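Local coordinates for protein probable glutamine synthetase (PDB 4HPP) that belongs to the glutamine synthetase family and, in this model, holds magnesium and glutamic acid in its catalytic domain, at residues V208-A213 with L218-A223; V10-T15 with S37-V42; P275-L280 with M346-I351. All coordinates share one frame; numbering follows the deposited sequence.

Contact 1. Residues V208-A213 with L218-A223; sequences VTREVA and LRTCFA
Thr-209, Arg-210 and Ala-213, on one side of helix 196-216, pack against Thr-220 and Phe-222 of the chain that returns alongside them. This is an alpha-beta hairpin of the glutamine synthetase catalytic domain: the chain leaves the helix after residue 216 and doubles back along strand 219-221, the axes of 208-213 and 219-221 lying at 150°. Thr-209 meets the returning chain through carbon atoms. Its methyl CG2 lies 3.8 Å from CG2 of Thr-220, and its CB sits at the edge of the Phe-222 ring, 4.0 Å from CZ. Its hydroxyl instead bonds back to Val-205 O in the helix, so a threonine can be buried here without an unmet polar atom. Arg-210 runs extended from CG to NE, which carries its guanidinium past Thr-220 to Phe-222. There CZ of Arg-210 stands 4.8 Å from the ring centroid in an off-centre cation-pi contact, with the guanidinium and ring planes 74° apart. The salt bridge of Arg-210 NH1 with Glu-207 probably helps to hold this position, and the Phe-222 ring also meets Phe-134 of strand 124-137. A water molecule accepts from both Arg-210 NE, at 2.8 Å, and the hydroxyl OG1 of Thr-220. Ala-213 is small enough for the strand to come close, its CB resting 3.6 Å from CG2 of Thr-220. The end of the helix is tied to the start of the returning chain by Ala-213 O, which receives the N-H of Leu-218 at 2.9 Å, a bent bond whose donor stands above the carbonyl plane.

Contact 2. Residues V10-T15 with S37-V42; sequences VSFVTT and SGCGWV
Phe-12 reaches Gly-38 and Cys-39 with the edge of its ring, which puts CE2 3.6 Å from Gly-38 C and CD2 3.8 Å from Cys-39 N, both near the ring plane. Gly-38 is where the chain leaves helical geometry after helix 31-35; its positive phi suits a residue without a side chain, and the bare backbone can lie close to the phenyl edge. Cys-39 holds SG between its backbone N and carbonyl carbon (chi1 68°), bringing the sulfur 3.8 Å from Phe-12 CD2. It lies 82° off the ring normal, a sulfur-aromatic contact at the edge. Strands 9-15 and 39-41 belong to the five-stranded mixed sheet of the N-terminal domain but are not neighbours in it: strands 89-97 and 66-78 come between, and side chains bridge the gap over them. Leu-68 of strand 66-78 touches Phe-12, Thr-14 and Cys-39 alike. Further along, Thr-14 turns OG1 opposite its backbone N (chi1 -175°), which places the methyl between N and the carbonyl carbon and presents it to Trp-41, whose broad indole spans the distance between backbones. CG2 of Thr-14 stands obliquely above the indole plane, out toward the rim, 4.0 Å from Trp-41 CZ2.

Contact 3. Residues P275-L280 with M346-I351; sequences PALCAL and MAAVLI
Segments 275-280 and 346-351 run nearly antiparallel, their helix axes at 165° and 9.4 Å apart at closest approach, with Leu-277 and Ala-348 facing each other at a CA separation of 6.5 Å. Two leucines from one helix meet a single alanine on the other. Leu-277 reaches across with one branch: its CD2 lies 3.9 Å from CB of Ala-348 and also touches the backbone there, near the carbonyl of Ala-348 and 4.1 Å from Val-349 N. The side chain gets there with CG turned away from its own carbonyl carbon (chi1 -72°), while chi2 of 176° sends CD1 onward in extension and leaves CD2 as the branch turned to Ala-348. One turn later in the sequence, Leu-280 brings CD1 to 3.7 Å from the same Ala-348 CB, and its own CB lies 4.0 Å from that methyl, an apolar contact between buried residues. This pairing joins helices 261-281 and 342-358 of the glutamine synthetase catalytic domain. Alanine suits the meeting point because its short side chain lets Leu-277 reach the backbone of helix 342-358, while leucine is long enough to bridge the interval between the axes. Away from Leu-277 and Leu-280, helix 342-358 lies on strand 124-137 of the catalytic-domain sheet, where Met-346 packs on Val-126, Ala-128 and Phe-130, and on helix 108-121 through Ala-347. Helix 261-281 is backed by helix 391-399, with Ala-279 touching Ala-394, Leu-395 and Leu-398; the Ala-279 carbonyl also accepts a hydrogen bond from the hydroxyl of Tyr-416.

Along the chain the contacts follow in series: contact 2 is complete before contact 1 begins, and contact 1 before contact 3. Contact 2 lies in the N-terminal domain, whereas contacts 1 and 3 share the catalytic domain on opposite sides of the chain's centre. Their centres are 23 to 26 Å apart and none touches another. Strand 124-137 connects the catalytic pair: it pairs with strand 219-221 of contact 1 and receives side chains from helix 342-358 of contact 3. It also carries Glu-133, a magnesium ligand. Contacts 1 and 2 both meet a second subunit of the six-chain assembly, while contact 3 is internal to its own chain.

Contact 1. Residues V208-A213 with L218-A223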
loop_
_atom_site.group_PDB
_atom_site.type_symbol
_atom_site.label_atom_id
_atom_site.label_comp_id
_atom_site.label_asym_id
_atom_site.label_seq_id
_atom_site.Cartn_x
_atom_site.Cartn_y
_atom_site.Cartn_z
ATOM N N VAL A 208 21.056 16.252 -18.030
ATOM C CA VAL A 208 19.656 15.937 -18.314
ATOM C C VAL A 208 19.409 14.448 -18.181
ATOM O O VAL A 208 18.432 14.052 -17.579
ATOM C CB VAL A 208 19.217 16.434 -19.712
ATOM C CG1 VAL A 208 17.832 15.895 -20.070
ATOM C CG2 VAL A 208 19.245 17.950 -19.781
ATOM N N THR A 209 20.281 13.612 -18.730
ATOM C CA THR A 209 20.162 12.138 -18.511
ATOM C C THR A 209 20.046 11.803 -17.022
ATOM O O THR A 209 19.052 11.153 -16.592
ATOM C CB THR A 209 21.313 11.370 -19.122
ATOM O OG1 THR A 209 21.367 11.720 -20.489
ATOM C CG2 THR A 209 21.102 9.852 -19.031
ATOM N N ARG A 210 20.993 12.323 -16.238
ATOM C CA ARG A 210 20.875 12.283 -14.783
ATOM C C ARG A 210 19.478 12.747 -14.276
ATOM O O ARG A 210 18.825 12.009 -13.522
ATOM C CB ARG A 210 22.031 13.067 -14.103
ATOM C CG ARG A 210 23.327 12.295 -14.094
ATOM C CD ARG A 210 24.548 13.177 -14.090
ATOM N NE ARG A 210 25.761 12.409 -14.343
ATOM C CZ ARG A 210 26.994 12.915 -14.517
ATOM N NH1 ARG A 210 27.213 14.209 -14.423
ATOM N NH2 ARG A 210 28.038 12.090 -14.724
ATOM N N GLU A 211 19.004 13.939 -14.690
ATOM C CA GLU A 211 17.667 14.433 -14.232
ATOM C C GLU A 211 16.463 13.544 -14.654
ATOM O O GLU A 211 15.554 13.300 -13.888
ATOM C CB GLU A 211 17.470 15.878 -14.621
ATOM C CG GLU A 211 16.111 16.468 -14.274
ATOM C CD GLU A 211 15.900 16.591 -12.802
ATOM O OE1 GLU A 211 14.748 16.843 -12.360
ATOM O OE2 GLU A 211 16.888 16.488 -12.094
ATOM N N VAL A 212 16.486 12.988 -15.836
ATOM C CA VAL A 212 15.396 12.132 -16.246
ATOM C C VAL A 212 15.438 10.895 -15.334
ATOM O O VAL A 212 14.443 10.588 -14.659
ATOM C CB VAL A 212 15.527 11.833 -17.765
ATOM C CG1 VAL A 212 14.496 10.843 -18.239
ATOM C CG2 VAL A 212 15.364 13.117 -18.577
ATOM N N ALA A 213 16.606 10.221 -15.251
ATOM C CA ALA A 213 16.744 9.089 -14.339
ATOM C C ALA A 213 16.253 9.451 -12.921
ATOM O O ALA A 213 15.434 8.751 -12.305
ATOM C CB ALA A 213 18.199 8.561 -14.336
ATOM N N LEU A 218 15.314 6.144 -11.058
ATOM C CA LEU A 218 16.457 5.397 -11.567
ATOM C C LEU A 218 17.732 6.138 -11.291
ATOM O O LEU A 218 17.743 7.262 -10.804
ATOM C CB LEU A 218 16.311 5.097 -13.062
ATOM C CG LEU A 218 14.984 4.378 -13.401
ATOM C CD1 LEU A 218 14.656 4.365 -14.890
ATOM C CD2 LEU A 218 14.829 2.953 -12.847
ATOM N N ARG A 219 18.835 5.480 -11.585
ATOM C CA ARG A 219 20.144 6.081 -11.480
ATOM C C ARG A 219 20.975 5.873 -12.772
ATOM O O ARG A 219 20.830 4.844 -13.507
ATOM C CB ARG A 219 20.861 5.396 -10.331
ATOM C CG ARG A 219 20.550 5.977 -8.974
ATOM C CD ARG A 219 21.252 5.155 -7.915
ATOM N NE ARG A 219 20.693 3.822 -7.959
ATOM C CZ ARG A 219 21.401 2.719 -8.138
ATOM N NH1 ARG A 219 22.750 2.805 -8.242
ATOM N NH2 ARG A 219 20.742 1.535 -8.187
ATOM N N THR A 220 21.861 6.827 -13.050
ATOM C CA THR A 220 22.792 6.607 -14.115
ATOM C C THR A 220 24.229 6.453 -13.612
ATOM O O THR A 220 24.635 6.989 -12.566
ATOM C CB THR A 220 22.758 7.765 -15.099
ATOM O OG1 THR A 220 22.932 8.964 -14.371
ATOM C CG2 THR A 220 21.439 7.841 -15.810
ATOM N N CYS A 221 25.044 5.778 -14.396
ATOM C CA CYS A 221 26.460 5.825 -14.138
ATOM C C CYS A 221 27.168 6.072 -15.446
ATOM O O CYS A 221 26.954 5.291 -16.405
ATOM C CB CYS A 221 26.943 4.505 -13.457
ATOM S SG CYS A 221 28.741 4.410 -13.270
ATOM N N PHE A 222 28.013 7.122 -15.486
ATOM C CA PHE A 222 28.883 7.455 -16.617
ATOM C C PHE A 222 30.368 7.147 -16.344
ATOM O O PHE A 222 31.257 7.481 -17.152
ATOM C CB PHE A 222 28.793 8.928 -16.947
ATOM C CG PHE A 222 27.483 9.367 -17.561
ATOM C CD1 PHE A 222 27.444 9.860 -18.838
ATOM C CD2 PHE A 222 26.307 9.323 -16.847
ATOM C CE1 PHE A 222 26.264 10.248 -19.405
ATOM C CE2 PHE A 222 25.123 9.743 -17.417
ATOM C CZ PHE A 222 25.103 10.205 -18.689
ATOM N N ALA A 223 30.676 6.571 -15.191
ATOM C CA ALA A 223 32.103 6.330 -14.857
ATOM C C ALA A 223 32.713 5.520 -15.982
ATOM O O ALA A 223 32.001 4.713 -16.606
ATOM C CB ALA A 223 32.236 5.561 -13.555
HETATM O O HOH W 1 25.616 9.901 -13.148
#

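Contact 2. Residues V10-T15 with S37-V42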
loop_
_atom_site.group_PDB
_atom_site.type_symbol
_atom_site.label_atom_id
_atom_site.label_comp_id
_atom_site.label_asym_id
_atom_site.label_seq_id
_atom_site.Cartn_x
_atom_site.Cartn_y
_atom_site.Cartn_z
ATOM N N VAL A 10 16.492 29.328 -11.128
ATOM C CA VAL A 10 17.389 29.247 -12.238
ATOM C C VAL A 10 18.788 29.029 -11.684
ATOM O O VAL A 10 19.199 29.748 -10.779
ATOM C CB VAL A 10 17.328 30.543 -13.093
ATOM C CG1 VAL A 10 18.389 30.464 -14.164
ATOM C CG2 VAL A 10 15.960 30.651 -13.744
ATOM N N SER A 11 19.511 28.043 -12.198
ATOM C CA SER A 11 20.900 27.901 -11.816
ATOM C C SER A 11 21.901 28.532 -12.780
ATOM O O SER A 11 21.711 28.509 -13.971
ATOM C CB SER A 11 21.245 26.426 -11.617
ATOM O OG SER A 11 20.915 25.973 -10.311
ATOM N N PHE A 12 22.965 29.127 -12.242
ATOM C CA PHE A 12 24.189 29.421 -12.984
ATOM C C PHE A 12 25.199 28.282 -12.648
ATOM O O PHE A 12 25.502 28.018 -11.470
ATOM C CB PHE A 12 24.817 30.777 -12.574
ATOM C CG PHE A 12 23.924 31.970 -12.744
ATOM C CD1 PHE A 12 22.840 31.965 -13.653
ATOM C CD2 PHE A 12 24.169 33.145 -12.017
ATOM C CE1 PHE A 12 22.029 33.082 -13.809
ATOM C CE2 PHE A 12 23.338 34.292 -12.180
ATOM C CZ PHE A 12 22.265 34.238 -13.061
ATOM N N VAL A 13 25.707 27.628 -13.693
ATOM C CA VAL A 13 26.653 26.541 -13.558
ATOM C C VAL A 13 28.019 26.764 -14.188
ATOM O O VAL A 13 28.184 27.558 -15.126
ATOM C CB VAL A 13 26.071 25.239 -14.102
ATOM C CG1 VAL A 13 24.769 24.935 -13.403
ATOM C CG2 VAL A 13 25.845 25.306 -15.601
ATOM N N THR A 14 29.001 26.034 -13.669
ATOM C CA THR A 14 30.292 25.891 -14.335
ATOM C C THR A 14 30.629 24.444 -14.205
ATOM O O THR A 14 30.169 23.781 -13.261
ATOM C CB THR A 14 31.373 26.724 -13.661
ATOM O OG1 THR A 14 32.597 26.634 -14.414
ATOM C CG2 THR A 14 31.510 26.330 -12.204
ATOM N N THR A 15 31.381 23.923 -15.167
ATOM C CA THR A 15 31.808 22.536 -15.111
ATOM C C THR A 15 33.297 22.589 -14.810
ATOM O O THR A 15 34.053 23.169 -15.581
ATOM C CB THR A 15 31.482 21.822 -16.420
ATOM O OG1 THR A 15 30.067 21.843 -16.579
ATOM C CG2 THR A 15 32.007 20.368 -16.455
ATOM N N SER A 37 25.680 40.581 -13.233
ATOM C CA SER A 37 26.616 40.365 -12.122
ATOM C C SER A 37 26.969 38.884 -12.006
ATOM O O SER A 37 27.943 38.532 -11.372
ATOM C CB SER A 37 25.956 40.792 -10.781
ATOM O OG SER A 37 24.772 39.998 -10.501
ATOM N N GLY A 38 26.126 38.025 -12.579
ATOM C CA GLY A 38 26.164 36.598 -12.323
ATOM C C GLY A 38 25.962 36.376 -10.842
ATOM O O GLY A 38 25.178 37.107 -10.230
ATOM N N CYS A 39 26.699 35.390 -10.287
ATOM C CA CYS A 39 26.707 35.018 -8.862
ATOM C C CYS A 39 28.116 34.820 -8.371
ATOM O O CYS A 39 29.013 34.510 -9.165
ATOM C CB CYS A 39 25.948 33.705 -8.628
ATOM S SG CYS A 39 26.720 32.207 -9.309
ATOM N N GLY A 40 28.318 34.939 -7.061
ATOM C CA GLY A 40 29.634 34.700 -6.480
ATOM C C GLY A 40 30.174 33.291 -6.737
ATOM O O GLY A 40 29.437 32.379 -7.058
ATOM N N TRP A 41 31.483 33.119 -6.636
ATOM C CA TRP A 41 32.101 31.789 -6.734
ATOM C C TRP A 41 33.452 31.889 -6.114
ATOM O O TRP A 41 34.004 32.982 -6.018
ATOM C CB TRP A 41 32.192 31.373 -8.205
ATOM C CG TRP A 41 32.394 29.913 -8.392
ATOM C CD1 TRP A 41 33.513 29.263 -8.907
ATOM C CD2 TRP A 41 31.466 28.836 -8.003
ATOM N NE1 TRP A 41 33.329 27.887 -8.889
ATOM C CE2 TRP A 41 32.112 27.578 -8.378
ATOM C CE3 TRP A 41 30.206 28.797 -7.451
ATOM C CZ2 TRP A 41 31.495 26.360 -8.178
ATOM C CZ3 TRP A 41 29.597 27.569 -7.277
ATOM C CH2 TRP A 41 30.223 26.383 -7.605
ATOM N N VAL A 42 34.005 30.781 -5.657
ATOM C CA VAL A 42 35.243 30.793 -4.818
ATOM C C VAL A 42 36.320 30.105 -5.679
ATOM O O VAL A 42 36.076 29.012 -6.183
ATOM C CB VAL A 42 34.980 30.079 -3.457
ATOM C CG1 VAL A 42 36.255 29.804 -2.668
ATOM C CG2 VAL A 42 34.001 30.883 -2.610
#

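Contact 3. Residues P275-L280 with M346-I351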
loop_
_atom_site.group_PDB
_atom_site.type_symbol
_atom_site.label_atom_id
_atom_site.label_comp_id
_atom_site.label_asym_id
_atom_site.label_seq_id
_atom_site.Cartn_x
_atom_site.Cartn_y
_atom_site.Cartn_z
ATOM N N PRO A 275 49.823 11.198 -25.791
ATOM C CA PRO A 275 50.072 10.708 -24.410
ATOM C C PRO A 275 49.832 11.779 -23.360
ATOM O O PRO A 275 49.523 11.443 -22.222
ATOM C CB PRO A 275 51.548 10.193 -24.425
ATOM C CG PRO A 275 51.810 9.890 -25.870
ATOM C CD PRO A 275 50.921 10.819 -26.713
ATOM N N ALA A 276 49.929 13.049 -23.746
ATOM C CA ALA A 276 49.608 14.156 -22.838
ATOM C C ALA A 276 48.099 14.383 -22.769
ATOM O O ALA A 276 47.536 14.714 -21.689
ATOM C CB ALA A 276 50.313 15.446 -23.295
ATOM N N LEU A 277 47.443 14.251 -23.932
ATOM C CA LEU A 277 46.028 14.592 -24.025
ATOM C C LEU A 277 45.251 13.657 -23.127
ATOM O O LEU A 277 44.126 13.978 -22.707
ATOM C CB LEU A 277 45.505 14.466 -25.429
ATOM C CG LEU A 277 45.938 15.488 -26.458
ATOM C CD1 LEU A 277 45.371 15.102 -27.835
ATOM C CD2 LEU A 277 45.523 16.864 -26.010
ATOM N N CYS A 278 45.871 12.515 -22.825
ATOM C CA CYS A 278 45.240 11.556 -21.973
ATOM C C CYS A 278 45.005 12.056 -20.548
ATOM O O CYS A 278 44.028 11.664 -19.909
ATOM C CB CYS A 278 45.997 10.240 -22.013
ATOM S SG CYS A 278 45.787 9.477 -23.643
ATOM N N ALA A 279 45.878 12.941 -20.085
ATOM C CA ALA A 279 45.777 13.499 -18.756
ATOM C C ALA A 279 44.553 14.388 -18.719
ATOM O O ALA A 279 43.993 14.634 -17.643
ATOM C CB ALA A 279 47.031 14.300 -18.385
ATOM N N LEU A 280 44.142 14.872 -19.891
ATOM C CA LEU A 280 43.013 15.815 -19.981
ATOM C C LEU A 280 41.762 15.188 -20.622
ATOM O O LEU A 280 40.671 15.739 -20.487
ATOM C CB LEU A 280 43.400 17.131 -20.702
ATOM C CG LEU A 280 44.666 17.910 -20.256
ATOM C CD1 LEU A 280 45.467 18.439 -21.429
ATOM C CD2 LEU A 280 44.418 19.022 -19.268
ATOM N N MET A 346 37.756 19.088 -24.945
ATOM C CA MET A 346 37.703 19.487 -26.363
ATOM C C MET A 346 38.807 20.524 -26.659
ATOM O O MET A 346 39.565 20.349 -27.608
ATOM C CB MET A 346 36.318 19.977 -26.738
ATOM C CG MET A 346 36.175 20.746 -28.067
ATOM S SD MET A 346 34.415 20.984 -28.309
ATOM C CE MET A 346 34.346 22.035 -29.791
ATOM N N ALA A 347 38.930 21.562 -25.825
ATOM C CA ALA A 347 40.061 22.520 -25.879
ATOM C C ALA A 347 41.409 21.845 -26.023
ATOM O O ALA A 347 42.191 22.217 -26.881
ATOM C CB ALA A 347 40.090 23.433 -24.643
ATOM N N ALA A 348 41.693 20.865 -25.170
ATOM C CA ALA A 348 42.978 20.149 -25.226
ATOM C C ALA A 348 43.246 19.470 -26.585
ATOM O O ALA A 348 44.379 19.506 -27.114
ATOM C CB ALA A 348 43.070 19.146 -24.096
ATOM N N VAL A 349 42.192 18.913 -27.171
ATOM C CA VAL A 349 42.328 18.166 -28.415
ATOM C C VAL A 349 42.549 19.149 -29.565
ATOM O O VAL A 349 43.463 18.973 -30.394
ATOM C CB VAL A 349 41.083 17.261 -28.684
ATOM C CG1 VAL A 349 41.065 16.710 -30.121
ATOM C CG2 VAL A 349 40.982 16.158 -27.632
ATOM N N LEU A 350 41.738 20.198 -29.594
ATOM C CA LEU A 350 41.796 21.152 -30.698
ATOM C C LEU A 350 43.146 21.844 -30.660
ATOM O O LEU A 350 43.643 22.274 -31.709
ATOM C CB LEU A 350 40.665 22.170 -30.620
ATOM C CG LEU A 350 39.248 21.985 -31.222
ATOM C CD1 LEU A 350 38.339 23.146 -30.768
ATOM C CD2 LEU A 350 39.267 21.941 -32.743
ATOM N N ILE A 351 43.749 21.911 -29.461
ATOM C CA ILE A 351 45.064 22.552 -29.281
ATOM C C ILE A 351 46.118 21.755 -30.040
ATOM O O ILE A 351 46.765 22.290 -30.959
ATOM C CB ILE A 351 45.479 22.744 -27.785
ATOM C CG1 ILE A 351 44.900 24.047 -27.217
ATOM C CG2 ILE A 351 46.982 22.909 -27.667
ATOM C CD1 ILE A 351 44.826 24.095 -25.715
#